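Local coordinates for protein 6-carboxyhexanoate--CoA ligase (Aquifex aeolicus, PDB 5TVA) that belongs to the 6-carboxyhexanoate--CoA ligase (BioW) family and binds adenosine monophosphate and coenzyme A, at residues E51-L63 with I228-L240. Residues are numbered along the deposited sequence; the frame is centred on the assembly and turned at random.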
loop_
_atom_site.group_PDB
_atom_site.type_symbol
_atom_site.label_atom_id
_atom_site.label_comp_id
_atom_site.label_asym_id
_atom_site.label_seq_id
_atom_site.Cartn_x
_atom_site.Cartn_y
_atom_site.Cartn_z
ATOM N N GLU A 51 8.536 10.836 -16.317
ATOM C CA GLU A 51 9.930 10.970 -15.890
ATOM C C GLU A 51 10.707 9.807 -16.473
ATOM O O GLU A 51 10.368 8.648 -16.219
ATOM C CB GLU A 51 10.008 10.971 -14.364
ATOM C CG GLU A 51 11.325 11.325 -13.750
ATOM C CD GLU A 51 11.203 11.412 -12.238
ATOM O OE1 GLU A 51 10.974 10.355 -11.601
ATOM O OE2 GLU A 51 11.291 12.539 -11.698
ATOM N N LYS A 52 11.725 10.099 -17.270
ATOM C CA LYS A 52 12.600 9.030 -17.742
ATOM C C LYS A 52 13.289 8.365 -16.551
ATOM O O LYS A 52 13.785 9.047 -15.651
ATOM C CB LYS A 52 13.637 9.590 -18.713
ATOM C CG LYS A 52 14.416 8.541 -19.503
ATOM C CD LYS A 52 15.477 9.219 -20.368
ATOM C CE LYS A 52 15.604 8.561 -21.730
ATOM N NZ LYS A 52 16.511 9.323 -22.637
ATOM N N VAL A 53 13.287 7.037 -16.532
ATOM C CA VAL A 53 13.877 6.255 -15.448
ATOM C C VAL A 53 15.373 6.085 -15.704
ATOM O O VAL A 53 15.784 5.737 -16.814
ATOM C CB VAL A 53 13.192 4.882 -15.329
ATOM C CG1 VAL A 53 13.993 3.950 -14.408
ATOM C CG2 VAL A 53 11.748 5.026 -14.842
ATOM N N LYS A 54 16.187 6.305 -14.677
ATOM C CA LYS A 54 17.616 6.055 -14.818
ATOM C C LYS A 54 17.920 4.594 -14.518
ATOM O O LYS A 54 18.023 3.769 -15.429
ATOM C CB LYS A 54 18.408 6.974 -13.890
ATOM C CG LYS A 54 18.097 8.456 -14.056
ATOM C CD LYS A 54 19.258 9.210 -14.715
ATOM C CE LYS A 54 18.989 10.708 -14.785
ATOM N NZ LYS A 54 18.530 11.229 -13.464
ATOM N N ASP A 55 18.027 4.264 -13.239
ATOM C CA ASP A 55 18.257 2.903 -12.785
ATOM C C ASP A 55 16.969 2.289 -12.260
ATOM O O ASP A 55 16.086 2.986 -11.755
ATOM C CB ASP A 55 19.311 2.884 -11.678
ATOM C CG ASP A 55 20.531 3.671 -12.042
ATOM O OD1 ASP A 55 21.377 3.119 -12.778
ATOM O OD2 ASP A 55 20.622 4.850 -11.626
ATOM N N PHE A 56 16.895 0.968 -12.334
ATOM C CA PHE A 56 15.740 0.256 -11.814
ATOM C C PHE A 56 16.136 -1.184 -11.554
ATOM O O PHE A 56 17.143 -1.673 -12.071
ATOM C CB PHE A 56 14.559 0.321 -12.786
ATOM C CG PHE A 56 14.785 -0.428 -14.081
ATOM C CD1 PHE A 56 15.419 0.187 -15.156
ATOM C CD2 PHE A 56 14.347 -1.742 -14.225
ATOM C CE1 PHE A 56 15.616 -0.493 -16.350
ATOM C CE2 PHE A 56 14.550 -2.435 -15.415
ATOM C CZ PHE A 56 15.180 -1.814 -16.483
ATOM N N GLU A 57 15.315 -1.870 -10.766
ATOM C CA GLU A 57 15.572 -3.266 -10.471
ATOM C C GLU A 57 14.310 -4.076 -10.730
ATOM O O GLU A 57 13.196 -3.614 -10.466
ATOM C CB GLU A 57 16.060 -3.476 -9.024
ATOM C CG GLU A 57 16.781 -4.822 -8.852
ATOM C CD GLU A 57 17.291 -5.079 -7.446
ATOM O OE1 GLU A 57 17.450 -6.270 -7.092
ATOM O OE2 GLU A 57 17.520 -4.106 -6.698
ATOM N N VAL A 58 14.508 -5.278 -11.264
ATOM C CA VAL A 58 13.448 -6.250 -11.501
ATOM C C VAL A 58 13.497 -7.273 -10.384
ATOM O O VAL A 58 14.573 -7.774 -10.048
ATOM C CB VAL A 58 13.615 -6.920 -12.875
ATOM C CG1 VAL A 58 12.537 -7.987 -13.099
ATOM C CG2 VAL A 58 13.554 -5.860 -13.954
ATOM N N VAL A 59 12.344 -7.573 -9.795
ATOM C CA VAL A 59 12.245 -8.482 -8.661
ATOM C C VAL A 59 11.113 -9.472 -8.925
ATOM O O VAL A 59 10.090 -9.117 -9.527
ATOM C CB VAL A 59 12.010 -7.705 -7.351
ATOM C CG1 VAL A 59 11.986 -8.642 -6.166
ATOM C CG2 VAL A 59 13.106 -6.656 -7.156
ATOM N N LYS A 60 11.293 -10.712 -8.464
ATOM C CA LYS A 60 10.329 -11.791 -8.665
ATOM C C LYS A 60 9.326 -11.836 -7.516
ATOM O O LYS A 60 9.705 -12.052 -6.361
ATOM C CB LYS A 60 11.060 -13.125 -8.782
ATOM C CG LYS A 60 10.154 -14.322 -9.085
ATOM C CD LYS A 60 9.694 -14.321 -10.532
ATOM C CE LYS A 60 8.759 -15.506 -10.824
ATOM N NZ LYS A 60 8.215 -15.468 -12.221
ATOM N N PHE A 61 8.043 -11.644 -7.832
ATOM C CA PHE A 61 7.002 -11.791 -6.820
ATOM C C PHE A 61 7.007 -13.219 -6.271
ATOM O O PHE A 61 7.201 -14.183 -7.013
ATOM C CB PHE A 61 5.628 -11.446 -7.409
ATOM C CG PHE A 61 4.496 -11.550 -6.418
ATOM C CD1 PHE A 61 4.208 -10.494 -5.562
ATOM C CD2 PHE A 61 3.719 -12.709 -6.343
ATOM C CE1 PHE A 61 3.172 -10.577 -4.644
ATOM C CE2 PHE A 61 2.679 -12.810 -5.430
ATOM C CZ PHE A 61 2.403 -11.739 -4.569
ATOM N N ASN A 62 6.809 -13.345 -4.954
ATOM C CA ASN A 62 6.927 -14.663 -4.323
ATOM C C ASN A 62 6.162 -14.750 -3.007
ATOM O O ASN A 62 6.523 -15.589 -2.176
ATOM C CB ASN A 62 8.398 -15.000 -4.075
ATOM C CG ASN A 62 9.045 -14.054 -3.072
ATOM O OD1 ASN A 62 8.391 -13.146 -2.548
ATOM N ND2 ASN A 62 10.322 -14.275 -2.778
ATOM N N LEU A 63 5.183 -13.883 -2.753
ATOM C CA LEU A 63 4.381 -13.975 -1.546
ATOM C C LEU A 63 3.248 -14.971 -1.740
ATOM O O LEU A 63 2.665 -15.065 -2.822
ATOM C CB LEU A 63 3.790 -12.616 -1.180
ATOM C CG LEU A 63 4.670 -11.425 -0.828
ATOM C CD1 LEU A 63 3.769 -10.232 -0.557
ATOM C CD2 LEU A 63 5.533 -11.741 0.384
ATOM N N ILE A 228 13.311 4.471 3.933
ATOM C CA ILE A 228 12.620 5.612 3.334
ATOM C C ILE A 228 13.164 5.900 1.943
ATOM O O ILE A 228 12.401 6.117 0.992
ATOM C CB ILE A 228 12.730 6.855 4.232
ATOM C CG1 ILE A 228 12.139 6.582 5.610
ATOM C CG2 ILE A 228 12.020 8.055 3.584
ATOM C CD1 ILE A 228 12.048 7.826 6.466
ATOM N N GLU A 229 14.491 5.911 1.796
ATOM C CA GLU A 229 15.056 6.091 0.467
ATOM C C GLU A 229 14.516 5.048 -0.506
ATOM O O GLU A 229 14.214 5.364 -1.660
ATOM C CB GLU A 229 16.578 6.022 0.528
ATOM C CG GLU A 229 17.227 6.173 -0.812
ATOM C CD GLU A 229 18.751 6.140 -0.726
ATOM O OE1 GLU A 229 19.304 5.113 -0.288
ATOM O OE2 GLU A 229 19.401 7.155 -1.081
ATOM N N CYS A 230 14.430 3.790 -0.071
ATOM C CA CYS A 230 13.988 2.724 -0.965
ATOM C C CYS A 230 12.522 2.900 -1.331
ATOM O O CYS A 230 12.154 2.827 -2.510
ATOM C CB CYS A 230 14.217 1.357 -0.318
ATOM S SG CYS A 230 13.900 -0.036 -1.403
ATOM N N LEU A 231 11.682 3.183 -0.331
ATOM C CA LEU A 231 10.253 3.326 -0.585
ATOM C C LEU A 231 9.974 4.454 -1.570
ATOM O O LEU A 231 9.039 4.359 -2.376
ATOM C CB LEU A 231 9.497 3.573 0.726
ATOM C CG LEU A 231 9.497 2.470 1.783
ATOM C CD1 LEU A 231 8.961 2.997 3.118
ATOM C CD2 LEU A 231 8.679 1.290 1.285
ATOM N N THR A 232 10.761 5.545 -1.510
ATOM C CA THR A 232 10.381 6.768 -2.194
ATOM C C THR A 232 11.204 7.070 -3.438
ATOM O O THR A 232 10.794 7.934 -4.223
ATOM C CB THR A 232 10.442 7.967 -1.228
ATOM O OG1 THR A 232 11.802 8.233 -0.795
ATOM C CG2 THR A 232 9.560 7.711 -0.027
ATOM N N GLN A 233 12.313 6.363 -3.666
ATOM C CA GLN A 233 13.214 6.702 -4.757
ATOM C C GLN A 233 13.595 5.506 -5.628
ATOM O O GLN A 233 13.777 5.665 -6.832
ATOM C CB GLN A 233 14.493 7.372 -4.206
ATOM C CG GLN A 233 14.218 8.691 -3.464
ATOM C CD GLN A 233 15.487 9.509 -3.097
ATOM O OE1 GLN A 233 16.630 9.089 -3.327
ATOM N NE2 GLN A 233 15.269 10.679 -2.516
ATOM N N LYS A 234 13.752 4.315 -5.071
ATOM C CA LYS A 234 14.222 3.219 -5.905
ATOM C C LYS A 234 13.106 2.738 -6.849
ATOM O O LYS A 234 11.927 2.710 -6.487
ATOM C CB LYS A 234 14.735 2.085 -5.024
ATOM C CG LYS A 234 15.400 0.962 -5.802
ATOM C CD LYS A 234 16.105 -0.011 -4.876
ATOM C CE LYS A 234 16.426 -1.311 -5.597
ATOM N NZ LYS A 234 17.236 -1.096 -6.819
ATOM N N VAL A 235 13.477 2.401 -8.080
ATOM C CA VAL A 235 12.526 2.041 -9.125
ATOM C C VAL A 235 12.536 0.527 -9.265
ATOM O O VAL A 235 13.574 -0.068 -9.593
ATOM C CB VAL A 235 12.855 2.735 -10.459
ATOM C CG1 VAL A 235 11.894 2.272 -11.551
ATOM C CG2 VAL A 235 12.763 4.242 -10.311
ATOM N N VAL A 236 11.391 -0.096 -8.992
ATOM C CA VAL A 236 11.265 -1.549 -8.929
ATOM C C VAL A 236 10.135 -2.005 -9.842
ATOM O O VAL A 236 8.993 -1.563 -9.687
ATOM C CB VAL A 236 11.004 -2.029 -7.495
ATOM C CG1 VAL A 236 10.768 -3.524 -7.488
ATOM C CG2 VAL A 236 12.169 -1.663 -6.616
ATOM N N LEU A 237 10.453 -2.891 -10.783
ATOM C CA LEU A 237 9.463 -3.642 -11.539
ATOM C C LEU A 237 9.305 -5.013 -10.902
ATOM O O LEU A 237 10.299 -5.671 -10.591
ATOM C CB LEU A 237 9.873 -3.811 -13.002
ATOM C CG LEU A 237 10.113 -2.545 -13.813
ATOM C CD1 LEU A 237 10.460 -2.932 -15.217
ATOM C CD2 LEU A 237 8.887 -1.652 -13.796
ATOM N N ILE A 238 8.060 -5.444 -10.726
ATOM C CA ILE A 238 7.740 -6.704 -10.066
ATOM C C ILE A 238 7.242 -7.686 -11.111
ATOM O O ILE A 238 6.334 -7.367 -11.887
ATOM C CB ILE A 238 6.693 -6.505 -8.966
ATOM C CG1 ILE A 238 7.235 -5.497 -7.953
ATOM C CG2 ILE A 238 6.349 -7.841 -8.345
ATOM C CD1 ILE A 238 6.158 -4.766 -7.197
ATOM N N GLU A 239 7.859 -8.865 -11.136
ATOM C CA GLU A 239 7.631 -9.911 -12.122
ATOM C C GLU A 239 6.888 -11.047 -11.441
ATOM O O GLU A 239 7.348 -11.562 -10.414
ATOM C CB GLU A 239 8.965 -10.422 -12.669
ATOM C CG GLU A 239 8.930 -11.065 -14.033
ATOM C CD GLU A 239 10.340 -11.147 -14.628
ATOM O OE1 GLU A 239 11.311 -11.056 -13.848
ATOM O OE2 GLU A 239 10.485 -11.302 -15.869
ATOM N N LEU A 240 5.743 -11.425 -11.999
ATOM C CA LEU A 240 4.926 -12.462 -11.385
ATOM C C LEU A 240 5.518 -13.840 -11.670
ATOM O O LEU A 240 5.794 -14.172 -12.823
ATOM C CB LEU A 240 3.479 -12.392 -11.882
ATOM C CG LEU A 240 2.539 -13.238 -11.021
ATOM C CD1 LEU A 240 2.691 -12.859 -9.569
ATOM C CD2 LEU A 240 1.094 -13.142 -11.452
HETATM O O HOH W 1 16.147 2.862 -9.038
#
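Glu57 to Lys60 pair in parallel with Val236 to Glu239, the strand axes 29° apart and 4.6 Å at closest approach. Five backbone hydrogen bonds alternate between the two strands, from Glu57 N to Val235 O at one end to Phe61 N to Glu239 O (2.7 Å) at the other; Val59 is gripped twice, its N by Leu237 O (2.9 Å) and its O by Glu239 N. Before the ladder, a water bridges Asp55 O and Val235 N.

Lys234 bends at chi4 (56°), bringing NZ within 3.0 Å of Glu57 OE2, on its anti lone pair, in a salt bridge. Lys60, bent at chi2 (75°), hydrogen-bonds through NZ to O of C-terminal Leu240 (2.8 Å), above the carbonyl plane and off its lone pairs.

Apolar contacts line both faces. Val53 CG1 meets Val235 CG1 tip to tip at 3.9 Å, and Phe56 CE2 approaches Leu237 CD1 obliquely; on the other face Val59 CG2 touches Val236 CG1. Phe61 and Leu240 lie side by side, CD2 to CD1 3.4 Å.

Helix 158-173 packs Phe168 and Phe172 against Val59 and Glu57. Strand 57-60 is an outer strand of a three-stranded parallel sheet, with C-terminal strand 236-239 between it and 139-141.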